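Local coordinates for protein sensor histidine kinase (Rhodopseudomonas palustris, PDB 3VA9) that probably transfers phosphate from ATP to a protein histidine in a two-component system, and is represented here by its four-helix-bundle sensor domain, at residues A[66-71]-A[79-84]; A[55-60]-A[90-95]; A[48-53]-A[97-102]; A[25-30]-A[127-132]. All coordinates share one frame; numbering follows the deposited sequence.

From the N terminus, residues 25-30 of helix 18-44 open contact 4. Helix 47-70 then supplies, in order, the first segments of contacts 3, 2 and 1, and after a short turn helix 75-101 answers them in reverse: 79-84 closes contact 1, 90-95 contact 2 and 97-102 contact 3. These three are therefore levels of one helical hairpin, with contacts 1 and 3 on opposite sides of the chain's centre and about 27 Å between their own centres. Residues 127-132 of helix 121-142 finally close contact 4 around all of them. All four loops nest and none cross. Ile-27 of contact 4 touches contacts 1 and 2, and Leu-129 touches contact 1, joining the first and last helices to the hairpin.

Contact 1 (A[66-71]-A[79-84]); sequences GLRAVL and AHIDEL
Ile-81 is the first residue of 79-84 to meet 66-71, and its side chain enters the helix surface between Leu-67 and Arg-68. With CG1 anti to the backbone N (chi1 -152°) and the chain extended at chi2, Ile-81 CD1 lies 3.3 Å from Arg-68 N. On one flank Ile-81 CD1 is 3.5 Å from Leu-67 CG, tighter than ordinary van der Waals contact; the two side chains pass alongside one another, pointing opposite ways. Leu-71 CD1 is a looser neighbour, 4.2 Å from Ile-81 CD1. Cutting Ile-81 back to an alanine is likely to open a gap beside Leu-67 and Leu-71 and take the CD1 methyl off the Arg-68 backbone. Next comes Asp-82, whose OD1 accepts a hydrogen bond from Arg-68 NH1 at 2.8 Å, part of a salt bridge. The donor arrives on the syn side, somewhat out of the carboxylate plane, and the N-H...O angle of 135° is bent. This exposed ion pair borders a buried apolar contact. The two short helical segments run antiparallel at 167°, their axes 10.3 Å apart, near the turn of the hairpin. Beyond them, Leu-67 packs on Ala-23 and Ile-27 of helix 18-44, while Leu-84 reaches Ser-128 and Leu-129 of helix 121-142.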
loop_
_atom_site.group_PDB
_atom_site.type_symbol
_atom_site.label_atom_id
_atom_site.label_comp_id
_atom_site.label_asym_id
_atom_site.label_seq_id
_atom_site.Cartn_x
_atom_site.Cartn_y
_atom_site.Cartn_z
ATOM N N GLY A 66 1.609 -8.901 -9.677
ATOM C CA GLY A 66 0.748 -10.023 -10.012
ATOM C C GLY A 66 -0.693 -9.657 -10.315
ATOM O O GLY A 66 -1.322 -10.257 -11.182
ATOM N N LEU A 67 -1.231 -8.685 -9.587
ATOM C CA LEU A 67 -2.569 -8.193 -9.867
ATOM C C LEU A 67 -2.576 -7.653 -11.282
ATOM O O LEU A 67 -3.523 -7.862 -12.042
ATOM C CB LEU A 67 -2.943 -7.081 -8.889
ATOM C CG LEU A 67 -4.232 -6.313 -9.174
ATOM C CD1 LEU A 67 -5.448 -7.218 -9.019
ATOM C CD2 LEU A 67 -4.335 -5.101 -8.260
ATOM N N ARG A 68 -1.497 -6.962 -11.631
ATOM C CA ARG A 68 -1.361 -6.365 -12.950
ATOM C C ARG A 68 -1.375 -7.436 -14.034
ATOM O O ARG A 68 -1.808 -7.190 -15.161
ATOM C CB ARG A 68 -0.080 -5.536 -13.037
ATOM C CG ARG A 68 0.184 -4.975 -14.426
ATOM C CD ARG A 68 1.468 -4.170 -14.483
ATOM N NE ARG A 68 1.674 -3.584 -15.807
ATOM C CZ ARG A 68 1.188 -2.407 -16.191
ATOM N NH1 ARG A 68 0.461 -1.686 -15.351
ATOM N NH2 ARG A 68 1.423 -1.956 -17.415
ATOM N N ALA A 69 -0.899 -8.626 -13.684
ATOM C CA ALA A 69 -0.884 -9.745 -14.618
ATOM C C ALA A 69 -2.280 -10.345 -14.798
ATOM O O ALA A 69 -2.590 -10.900 -15.847
ATOM C CB ALA A 69 0.107 -10.809 -14.161
ATOM N N VAL A 70 -3.115 -10.229 -13.771
ATOM C CA VAL A 70 -4.487 -10.725 -13.827
ATOM C C VAL A 70 -5.352 -9.796 -14.671
ATOM O O VAL A 70 -6.283 -10.236 -15.346
ATOM C CB VAL A 70 -5.105 -10.839 -12.415
ATOM C CG1 VAL A 70 -6.576 -11.240 -12.492
ATOM C CG2 VAL A 70 -4.320 -11.827 -11.574
ATOM N N LEU A 71 -5.027 -8.508 -14.642
ATOM C CA LEU A 71 -5.843 -7.500 -15.311
ATOM C C LEU A 71 -5.266 -7.120 -16.669
ATOM O O LEU A 71 -5.664 -6.121 -17.262
ATOM C CB LEU A 71 -5.973 -6.255 -14.427
ATOM C CG LEU A 71 -6.354 -6.494 -12.962
ATOM C CD1 LEU A 71 -6.296 -5.193 -12.170
ATOM C CD2 LEU A 71 -7.728 -7.157 -12.839
ATOM N N ALA A 79 -5.461 0.744 -16.151
ATOM C CA ALA A 79 -5.340 2.163 -15.828
ATOM C C ALA A 79 -5.571 2.396 -14.336
ATOM O O ALA A 79 -4.838 3.146 -13.697
ATOM C CB ALA A 79 -6.314 2.986 -16.654
ATOM N N HIS A 80 -6.588 1.742 -13.783
ATOM C CA HIS A 80 -6.884 1.860 -12.355
ATOM C C HIS A 80 -5.760 1.295 -11.491
ATOM O O HIS A 80 -5.484 1.810 -10.411
ATOM C CB HIS A 80 -8.211 1.177 -11.996
ATOM C CG HIS A 80 -9.420 1.883 -12.530
ATOM N ND1 HIS A 80 -9.600 3.246 -12.418
ATOM C CD2 HIS A 80 -10.520 1.408 -13.163
ATOM C CE1 HIS A 80 -10.751 3.582 -12.972
ATOM N NE2 HIS A 80 -11.329 2.488 -13.429
ATOM N N ILE A 81 -5.119 0.231 -11.961
ATOM C CA ILE A 81 -4.003 -0.336 -11.229
ATOM C C ILE A 81 -2.783 0.587 -11.336
ATOM O O ILE A 81 -2.072 0.808 -10.350
ATOM C CB ILE A 81 -3.681 -1.778 -11.676
ATOM C CG1 ILE A 81 -3.041 -2.555 -10.525
ATOM C CG2 ILE A 81 -2.774 -1.791 -12.880
ATOM C CD1 ILE A 81 -2.487 -3.890 -10.940
ATOM N N ASP A 82 -2.564 1.151 -12.522
ATOM C CA ASP A 82 -1.514 2.147 -12.693
ATOM C C ASP A 82 -1.685 3.248 -11.663
ATOM O O ASP A 82 -0.730 3.646 -10.996
ATOM C CB ASP A 82 -1.557 2.755 -14.092
ATOM C CG ASP A 82 -0.975 1.842 -15.137
ATOM O OD1 ASP A 82 -0.241 0.908 -14.754
ATOM O OD2 ASP A 82 -1.250 2.063 -16.339
ATOM N N GLU A 83 -2.916 3.729 -11.536
ATOM C CA GLU A 83 -3.234 4.799 -10.594
ATOM C C GLU A 83 -2.981 4.408 -9.137
ATOM O O GLU A 83 -2.329 5.152 -8.399
ATOM C CB GLU A 83 -4.668 5.289 -10.817
ATOM C CG GLU A 83 -4.804 6.090 -12.110
ATOM C CD GLU A 83 -6.151 5.924 -12.800
ATOM O OE1 GLU A 83 -7.128 5.506 -12.142
ATOM O OE2 GLU A 83 -6.225 6.223 -14.013
ATOM N N LEU A 84 -3.480 3.241 -8.732
ATOM C CA LEU A 84 -3.213 2.718 -7.389
ATOM C C LEU A 84 -1.704 2.682 -7.117
ATOM O O LEU A 84 -1.233 3.138 -6.074
ATOM C CB LEU A 84 -3.795 1.310 -7.230
ATOM C CG LEU A 84 -3.419 0.598 -5.925
ATOM C CD1 LEU A 84 -4.061 1.292 -4.739
ATOM C CD2 LEU A 84 -3.810 -0.879 -5.955
#

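Contact 2 (A[55-60]-A[90-95]); sequences RARDAL and MRMAQL
Asp-58 OD1 is gripped twice by Arg-57, the residue whose CG is a loose neighbour of Met-92 SD across the contact. The setting is the antiparallel helical hairpin of the four-helix-bundle sensor domain, in which segments 55-60 and 90-95 come nearest at the CA atoms of Arg-57 and Met-92, 7.3 Å apart. Arg-57 NH2 donates at 3.2 Å to Asp-58 OD1, with the oxygen 1° from the guanidinium plane, and NE adds a weak second bond. A turn at chi3 (65°) brings the guanidinium back toward Asp-58, which leaves Arg-57 CG nearest the other helix, 4.4 Å from Met-92 SD. On the second helix another polar pair lies within the segment: Arg-91 NH1 donates to Gln-94 OE1 at 3.0 Å. The Arg-91 guanidinium has Leu-95 CD2 over the centre of one face, 3.6 Å above the plane, and its NH2 makes a salt bridge with Glu-35 of helix 18-44. Apolar contact across the interface rests on Met-92 and on Leu-60, a buried residue that also packs on Ile-27 and Val-31. Their ends meet head-on. The methionine chain bends at chi2 and chi3, and Leu-60 CD2 consequently sits 3.8 Å from Met-92 CE and equally far from Met-92 SD.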
loop_
_atom_site.group_PDB
_atom_site.type_symbol
_atom_site.label_atom_id
_atom_site.label_comp_id
_atom_site.label_asym_id
_atom_site.label_seq_id
_atom_site.Cartn_x
_atom_site.Cartn_y
_atom_site.Cartn_z
ATOM N N ARG A 55 9.118 -6.711 4.777
ATOM C CA ARG A 55 8.321 -7.812 4.243
ATOM C C ARG A 55 7.023 -7.327 3.587
ATOM O O ARG A 55 6.690 -7.732 2.469
ATOM C CB ARG A 55 8.013 -8.845 5.331
ATOM C CG ARG A 55 7.270 -10.058 4.801
ATOM C CD ARG A 55 6.844 -11.026 5.893
ATOM N NE ARG A 55 6.279 -12.236 5.297
ATOM C CZ ARG A 55 5.659 -13.203 5.969
ATOM N NH1 ARG A 55 5.503 -13.121 7.285
ATOM N NH2 ARG A 55 5.188 -14.257 5.317
ATOM N N ALA A 56 6.294 -6.458 4.280
ATOM C CA ALA A 56 5.056 -5.919 3.738
ATOM C C ALA A 56 5.321 -5.087 2.473
ATOM O O ALA A 56 4.595 -5.191 1.487
ATOM C CB ALA A 56 4.324 -5.089 4.796
ATOM N N ARG A 57 6.371 -4.277 2.499
ATOM C CA ARG A 57 6.766 -3.509 1.318
ATOM C C ARG A 57 7.109 -4.416 0.129
ATOM O O ARG A 57 6.694 -4.164 -1.000
ATOM C CB ARG A 57 7.956 -2.605 1.643
ATOM C CG ARG A 57 8.371 -1.702 0.498
ATOM C CD ARG A 57 9.807 -1.253 0.670
ATOM N NE ARG A 57 10.722 -2.389 0.584
ATOM C CZ ARG A 57 11.983 -2.370 1.002
ATOM N NH1 ARG A 57 12.481 -1.271 1.554
ATOM N NH2 ARG A 57 12.743 -3.453 0.878
ATOM N N ASP A 58 7.873 -5.471 0.384
ATOM C CA ASP A 58 8.221 -6.420 -0.672
ATOM C C ASP A 58 6.979 -7.168 -1.179
ATOM O O ASP A 58 6.805 -7.366 -2.384
ATOM C CB ASP A 58 9.274 -7.416 -0.175
ATOM C CG ASP A 58 10.636 -6.770 0.055
ATOM O OD1 ASP A 58 10.871 -5.666 -0.470
ATOM O OD2 ASP A 58 11.480 -7.372 0.752
ATOM N N ALA A 59 6.112 -7.565 -0.250
ATOM C CA ALA A 59 4.902 -8.302 -0.594
ATOM C C ALA A 59 3.941 -7.430 -1.404
ATOM O O ALA A 59 3.305 -7.893 -2.354
ATOM C CB ALA A 59 4.226 -8.842 0.669
ATOM N N LEU A 60 3.851 -6.161 -1.035
ATOM C CA LEU A 60 3.033 -5.211 -1.781
ATOM C C LEU A 60 3.477 -5.123 -3.240
ATOM O O LEU A 60 2.661 -5.232 -4.161
ATOM C CB LEU A 60 3.113 -3.832 -1.133
ATOM C CG LEU A 60 2.335 -2.673 -1.766
ATOM C CD1 LEU A 60 0.864 -3.005 -1.964
ATOM C CD2 LEU A 60 2.494 -1.409 -0.919
ATOM N N MET A 90 4.067 6.551 -3.798
ATOM C CA MET A 90 4.224 7.763 -2.998
ATOM C C MET A 90 4.107 7.458 -1.497
ATOM O O MET A 90 4.839 8.008 -0.691
ATOM C CB MET A 90 3.197 8.822 -3.405
ATOM C CG MET A 90 3.251 9.223 -4.882
ATOM S SD MET A 90 1.874 10.301 -5.360
ATOM C CE MET A 90 2.145 11.656 -4.230
ATOM N N ARG A 91 3.178 6.583 -1.132
ATOM C CA ARG A 91 2.966 6.233 0.272
ATOM C C ARG A 91 4.171 5.482 0.835
ATOM O O ARG A 91 4.678 5.817 1.907
ATOM C CB ARG A 91 1.689 5.402 0.445
ATOM C CG ARG A 91 1.367 5.058 1.904
ATOM C CD ARG A 91 1.431 6.310 2.799
ATOM N NE ARG A 91 0.923 6.049 4.146
ATOM C CZ ARG A 91 1.177 6.805 5.208
ATOM N NH1 ARG A 91 1.934 7.884 5.089
ATOM N NH2 ARG A 91 0.668 6.483 6.395
ATOM N N MET A 92 4.634 4.471 0.105
ATOM C CA MET A 92 5.837 3.736 0.507
ATOM C C MET A 92 7.068 4.631 0.656
ATOM O O MET A 92 7.881 4.421 1.544
ATOM C CB MET A 92 6.134 2.581 -0.457
ATOM C CG MET A 92 5.091 1.456 -0.412
ATOM S SD MET A 92 4.837 0.732 1.233
ATOM C CE MET A 92 3.185 1.316 1.609
ATOM N N ALA A 93 7.204 5.634 -0.206
ATOM C CA ALA A 93 8.322 6.566 -0.094
ATOM C C ALA A 93 8.194 7.385 1.179
ATOM O O ALA A 93 9.187 7.710 1.813
ATOM C CB ALA A 93 8.408 7.483 -1.320
ATOM N N GLN A 94 6.963 7.722 1.554
ATOM C CA GLN A 94 6.725 8.407 2.826
ATOM C C GLN A 94 7.155 7.569 4.048
ATOM O O GLN A 94 7.929 8.032 4.878
ATOM C CB GLN A 94 5.250 8.820 2.964
ATOM C CG GLN A 94 4.797 9.868 1.965
ATOM C CD GLN A 94 3.437 10.449 2.330
ATOM O OE1 GLN A 94 2.559 9.745 2.829
ATOM N NE2 GLN A 94 3.265 11.739 2.086
ATOM N N LEU A 95 6.624 6.353 4.155
ATOM C CA LEU A 95 6.949 5.435 5.253
ATOM C C LEU A 95 8.443 5.107 5.330
ATOM O O LEU A 95 9.028 5.081 6.414
ATOM C CB LEU A 95 6.167 4.126 5.087
ATOM C CG LEU A 95 4.641 4.199 5.054
ATOM C CD1 LEU A 95 4.037 2.800 4.902
ATOM C CD2 LEU A 95 4.092 4.904 6.314
#

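Contact 3 (A[48-53]-A[97-102]); sequences TYRDSY and RVVELG
Val-99 meets Tyr-53 through a CH-pi contact: Val-99 CG2 stands 4.0 Å from the centroid of the Tyr-53 ring and only 7° off the ring normal, so it lies squarely over one face. The nearest ring atom is Tyr-53 CD2, 4.1 Å from Val-99 CG2. Tyr-53 has CG anti to the backbone N (chi1 162°), which carries the ring across toward the second helix. The other valine methyl, CG1, lies obliquely against the guanidinium end of Arg-50 in a van der Waals contact. Arg-50 is extended from CG to NE and crosses Val-99 at about a right angle, bringing Arg-50 NE to 4.0 Å from Val-99 CG1. Divided in this way, the two branches of one valine serve two residues of the opposing helix, about one turn apart. As for charge, Arg-50 NH1 makes its salt bridge with Glu-47 on its own helix. Glu-100 OE2 on the other helix lies 4.7 Å from Arg-50 NH2; the opposite charges may attract weakly but are not in contact. The contact belongs to the end of the hairpin where helix 75-101 ends at Leu-101 and Gly-102 turns the chain out of it. Around it, Val-99 also touches Glu-38 of helix 18-44, while Val-98 touches Leu-42 of that helix and Ile-112 of helix 106-116.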
loop_
_atom_site.group_PDB
_atom_site.type_symbol
_atom_site.label_atom_id
_atom_site.label_comp_id
_atom_site.label_asym_id
_atom_site.label_seq_id
_atom_site.Cartn_x
_atom_site.Cartn_y
_atom_site.Cartn_z
ATOM N N THR A 48 12.652 -6.333 14.536
ATOM C CA THR A 48 11.615 -7.233 14.055
ATOM C C THR A 48 10.480 -6.468 13.378
ATOM O O THR A 48 9.876 -6.957 12.426
ATOM C CB THR A 48 11.058 -8.095 15.207
ATOM O OG1 THR A 48 12.012 -9.111 15.535
ATOM C CG2 THR A 48 9.761 -8.759 14.804
ATOM N N TYR A 49 10.192 -5.264 13.862
ATOM C CA TYR A 49 9.123 -4.461 13.266
ATOM C C TYR A 49 9.589 -3.880 11.935
ATOM O O TYR A 49 8.822 -3.805 10.974
ATOM C CB TYR A 49 8.652 -3.353 14.208
ATOM C CG TYR A 49 7.920 -3.861 15.431
ATOM C CD1 TYR A 49 6.566 -4.142 15.382
ATOM C CD2 TYR A 49 8.585 -4.055 16.635
ATOM C CE1 TYR A 49 5.891 -4.605 16.488
ATOM C CE2 TYR A 49 7.918 -4.519 17.751
ATOM C CZ TYR A 49 6.569 -4.789 17.671
ATOM O OH TYR A 49 5.891 -5.254 18.774
ATOM N N ARG A 50 10.856 -3.485 11.882
ATOM C CA ARG A 50 11.453 -3.068 10.623
ATOM C C ARG A 50 11.420 -4.192 9.587
ATOM O O ARG A 50 11.052 -3.969 8.435
ATOM C CB ARG A 50 12.879 -2.575 10.825
ATOM C CG ARG A 50 13.432 -1.882 9.597
ATOM C CD ARG A 50 14.748 -1.181 9.876
ATOM N NE ARG A 50 15.322 -0.709 8.625
ATOM C CZ ARG A 50 16.010 -1.482 7.797
ATOM N NH1 ARG A 50 16.222 -2.751 8.122
ATOM N NH2 ARG A 50 16.493 -0.990 6.658
ATOM N N ASP A 51 11.802 -5.395 9.996
ATOM C CA ASP A 51 11.725 -6.551 9.105
ATOM C C ASP A 51 10.308 -6.712 8.541
ATOM O O ASP A 51 10.126 -6.931 7.338
ATOM C CB ASP A 51 12.159 -7.824 9.836
ATOM C CG ASP A 51 13.644 -7.817 10.197
ATOM O OD1 ASP A 51 14.380 -6.973 9.651
ATOM O OD2 ASP A 51 14.070 -8.649 11.031
ATOM N N SER A 52 9.309 -6.584 9.412
ATOM C CA SER A 52 7.914 -6.657 8.990
ATOM C C SER A 52 7.544 -5.564 7.991
ATOM O O SER A 52 6.792 -5.808 7.051
ATOM C CB SER A 52 6.980 -6.614 10.204
ATOM O OG SER A 52 7.058 -7.846 10.900
ATOM N N TYR A 53 8.065 -4.356 8.192
ATOM C CA TYR A 53 7.840 -3.286 7.229
ATOM C C TYR A 53 8.432 -3.691 5.886
ATOM O O TYR A 53 7.766 -3.593 4.859
ATOM C CB TYR A 53 8.449 -1.955 7.704
ATOM C CG TYR A 53 8.633 -0.956 6.576
ATOM C CD1 TYR A 53 7.568 -0.188 6.123
ATOM C CD2 TYR A 53 9.862 -0.808 5.946
ATOM C CE1 TYR A 53 7.720 0.703 5.087
ATOM C CE2 TYR A 53 10.028 0.088 4.902
ATOM C CZ TYR A 53 8.953 0.834 4.477
ATOM O OH TYR A 53 9.111 1.723 3.444
ATOM N N ARG A 97 10.916 6.873 4.430
ATOM C CA ARG A 97 11.676 8.020 4.931
ATOM C C ARG A 97 11.587 8.081 6.458
ATOM O O ARG A 97 12.576 8.349 7.136
ATOM C CB ARG A 97 11.159 9.318 4.297
ATOM C CG ARG A 97 11.817 10.610 4.786
ATOM C CD ARG A 97 13.339 10.604 4.602
ATOM N NE ARG A 97 13.756 9.939 3.371
ATOM C CZ ARG A 97 14.963 9.405 3.188
ATOM N NH1 ARG A 97 15.867 9.469 4.155
ATOM N NH2 ARG A 97 15.267 8.801 2.043
ATOM N N VAL A 98 10.392 7.828 6.985
ATOM C CA VAL A 98 10.164 7.795 8.420
ATOM C C VAL A 98 10.956 6.657 9.070
ATOM O O VAL A 98 11.549 6.832 10.131
ATOM C CB VAL A 98 8.684 7.567 8.735
ATOM C CG1 VAL A 98 8.497 7.364 10.230
ATOM C CG2 VAL A 98 7.832 8.726 8.216
ATOM N N VAL A 99 10.939 5.494 8.428
ATOM C CA VAL A 99 11.690 4.321 8.876
ATOM C C VAL A 99 13.192 4.619 8.861
ATOM O O VAL A 99 13.936 4.178 9.741
ATOM C CB VAL A 99 11.377 3.094 7.976
ATOM C CG1 VAL A 99 12.465 2.054 8.055
ATOM C CG2 VAL A 99 10.035 2.491 8.345
ATOM N N GLU A 100 13.624 5.388 7.864
ATOM C CA GLU A 100 15.027 5.776 7.736
ATOM C C GLU A 100 15.479 6.700 8.862
ATOM O O GLU A 100 16.544 6.497 9.448
ATOM C CB GLU A 100 15.295 6.426 6.375
ATOM C CG GLU A 100 15.573 5.425 5.273
ATOM C CD GLU A 100 16.850 4.636 5.514
ATOM O OE1 GLU A 100 17.821 5.214 6.050
ATOM O OE2 GLU A 100 16.886 3.440 5.158
ATOM N N LEU A 101 14.672 7.715 9.159
ATOM C CA LEU A 101 14.946 8.582 10.297
ATOM C C LEU A 101 14.907 7.761 11.591
ATOM O O LEU A 101 15.815 7.847 12.410
ATOM C CB LEU A 101 13.970 9.758 10.339
ATOM C CG LEU A 101 14.193 10.802 9.237
ATOM C CD1 LEU A 101 13.005 11.753 9.119
ATOM C CD2 LEU A 101 15.500 11.575 9.460
ATOM N N GLY A 102 13.859 6.964 11.765
ATOM C CA GLY A 102 13.856 5.942 12.798
ATOM C C GLY A 102 13.775 6.433 14.231
ATOM O O GLY A 102 13.822 7.636 14.486
#

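Contact 4 (A[25-30]-A[127-132]); sequences SAIQQA and TSLSVL
Gln-28 and Leu-129 mark the nearest backbone approach, 7.4 Å between their CA atoms, where helices 18-44 and 121-142 run in broadly opposite directions. Leu-129 makes both contacts from 127-132, its two methyls diverging onto consecutive residues of the first helix. Leu-129 CD1 rests 3.6 Å from Gln-28 CB and 3.7 Å from Gln-28 CA, against the root of that side chain; the Gln-28 amide does not touch Leu-129. The other methyl, Leu-129 CD2, meets Ile-27 CG2 at 4.0 Å, the two side chains crossing at a slant. A chi1 of -74° in Ile-27 sets CG1 beside the backbone N and turns CG2 to Leu-129. In the four-helix bundle of this CHASE3 sensor domain, the pairing joins the first and last helices of the modelled chain. Ile-27 and Leu-129 are both buried, and each also packs on the hairpin that lies between these helices in sequence, Ile-27 reaching Leu-64 of helix 47-70 among others. The partly exposed Gln-28 extends beyond CG along the flank of the interface, where its NE2 donates a hydrogen bond to Glu-126 OE1, adding a polar link to helix 121-142 just ahead of residues 127-132.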
loop_
_atom_site.group_PDB
_atom_site.type_symbol
_atom_site.label_atom_id
_atom_site.label_comp_id
_atom_site.label_asym_id
_atom_site.label_seq_id
_atom_site.Cartn_x
_atom_site.Cartn_y
_atom_site.Cartn_z
ATOM N N SER A 25 -7.640 -7.401 -1.947
ATOM C CA SER A 25 -7.717 -7.382 -0.495
ATOM C C SER A 25 -6.344 -7.624 0.121
ATOM O O SER A 25 -6.017 -7.080 1.169
ATOM C CB SER A 25 -8.708 -8.444 -0.016
ATOM O OG SER A 25 -8.367 -8.907 1.275
ATOM N N ALA A 26 -5.545 -8.448 -0.543
ATOM C CA ALA A 26 -4.191 -8.723 -0.097
ATOM C C ALA A 26 -3.293 -7.493 -0.243
ATOM O O ALA A 26 -2.302 -7.343 0.475
ATOM C CB ALA A 26 -3.616 -9.913 -0.861
ATOM N N ILE A 27 -3.645 -6.607 -1.169
ATOM C CA ILE A 27 -2.892 -5.367 -1.357
ATOM C C ILE A 27 -3.191 -4.348 -0.255
ATOM O O ILE A 27 -2.286 -3.720 0.291
ATOM C CB ILE A 27 -3.144 -4.761 -2.753
ATOM C CG1 ILE A 27 -2.411 -5.593 -3.806
ATOM C CG2 ILE A 27 -2.685 -3.308 -2.803
ATOM C CD1 ILE A 27 -2.796 -5.269 -5.209
ATOM N N GLN A 28 -4.470 -4.192 0.056
ATOM C CA GLN A 28 -4.908 -3.410 1.205
ATOM C C GLN A 28 -4.195 -3.883 2.476
ATOM O O GLN A 28 -3.623 -3.081 3.207
ATOM C CB GLN A 28 -6.422 -3.553 1.358
ATOM C CG GLN A 28 -6.985 -3.111 2.689
ATOM C CD GLN A 28 -8.432 -3.551 2.862
ATOM O OE1 GLN A 28 -8.710 -4.646 3.368
ATOM N NE2 GLN A 28 -9.361 -2.705 2.426
ATOM N N GLN A 29 -4.222 -5.192 2.719
ATOM C CA GLN A 29 -3.527 -5.788 3.858
ATOM C C GLN A 29 -2.061 -5.362 3.947
ATOM O O GLN A 29 -1.610 -4.881 4.993
ATOM C CB GLN A 29 -3.617 -7.317 3.810
ATOM C CG GLN A 29 -2.811 -8.022 4.901
ATOM C CD GLN A 29 -2.866 -9.541 4.796
ATOM O OE1 GLN A 29 -3.497 -10.092 3.893
ATOM N NE2 GLN A 29 -2.203 -10.225 5.728
ATOM N N ALA A 30 -1.324 -5.542 2.849
ATOM C CA ALA A 30 0.111 -5.247 2.815
ATOM C C ALA A 30 0.422 -3.777 3.093
ATOM O O ALA A 30 1.406 -3.463 3.758
ATOM C CB ALA A 30 0.719 -5.678 1.486
ATOM N N THR A 127 -9.765 4.510 -1.456
ATOM C CA THR A 127 -10.638 4.888 -2.560
ATOM C C THR A 127 -10.212 4.187 -3.854
ATOM O O THR A 127 -11.046 3.676 -4.611
ATOM C CB THR A 127 -10.597 6.414 -2.780
ATOM O OG1 THR A 127 -10.991 7.079 -1.574
ATOM C CG2 THR A 127 -11.515 6.834 -3.930
ATOM N N SER A 128 -8.905 4.174 -4.099
ATOM C CA SER A 128 -8.337 3.543 -5.284
ATOM C C SER A 128 -8.637 2.044 -5.316
ATOM O O SER A 128 -8.978 1.488 -6.362
ATOM C CB SER A 128 -6.829 3.776 -5.327
ATOM O OG SER A 128 -6.292 3.395 -6.573
ATOM N N LEU A 129 -8.516 1.392 -4.164
ATOM C CA LEU A 129 -8.806 -0.035 -4.071
ATOM C C LEU A 129 -10.302 -0.336 -4.262
ATOM O O LEU A 129 -10.661 -1.345 -4.865
ATOM C CB LEU A 129 -8.269 -0.616 -2.758
ATOM C CG LEU A 129 -6.743 -0.775 -2.707
ATOM C CD1 LEU A 129 -6.281 -1.070 -1.306
ATOM C CD2 LEU A 129 -6.275 -1.863 -3.667
ATOM N N SER A 130 -11.167 0.549 -3.771
ATOM C CA SER A 130 -12.607 0.382 -3.951
ATOM C C SER A 130 -12.997 0.441 -5.423
ATOM O O SER A 130 -13.795 -0.370 -5.891
ATOM C CB SER A 130 -13.390 1.436 -3.164
ATOM O OG SER A 130 -13.262 1.227 -1.769
ATOM N N VAL A 131 -12.439 1.409 -6.145
ATOM C CA VAL A 131 -12.706 1.542 -7.573
ATOM C C VAL A 131 -12.413 0.234 -8.304
ATOM O O VAL A 131 -13.206 -0.213 -9.136
ATOM C CB VAL A 131 -11.878 2.677 -8.206
ATOM C CG1 VAL A 131 -11.905 2.570 -9.718
ATOM C CG2 VAL A 131 -12.397 4.031 -7.749
ATOM N N LEU A 132 -11.273 -0.374 -7.985
ATOM C CA LEU A 132 -10.911 -1.667 -8.556
ATOM C C LEU A 132 -11.896 -2.773 -8.151
ATOM O O LEU A 132 -12.335 -3.566 -8.991
ATOM C CB LEU A 132 -9.489 -2.052 -8.145
ATOM C CG LEU A 132 -8.352 -1.393 -8.928
ATOM C CD1 LEU A 132 -7.020 -1.585 -8.225
ATOM C CD2 LEU A 132 -8.296 -1.932 -10.355
#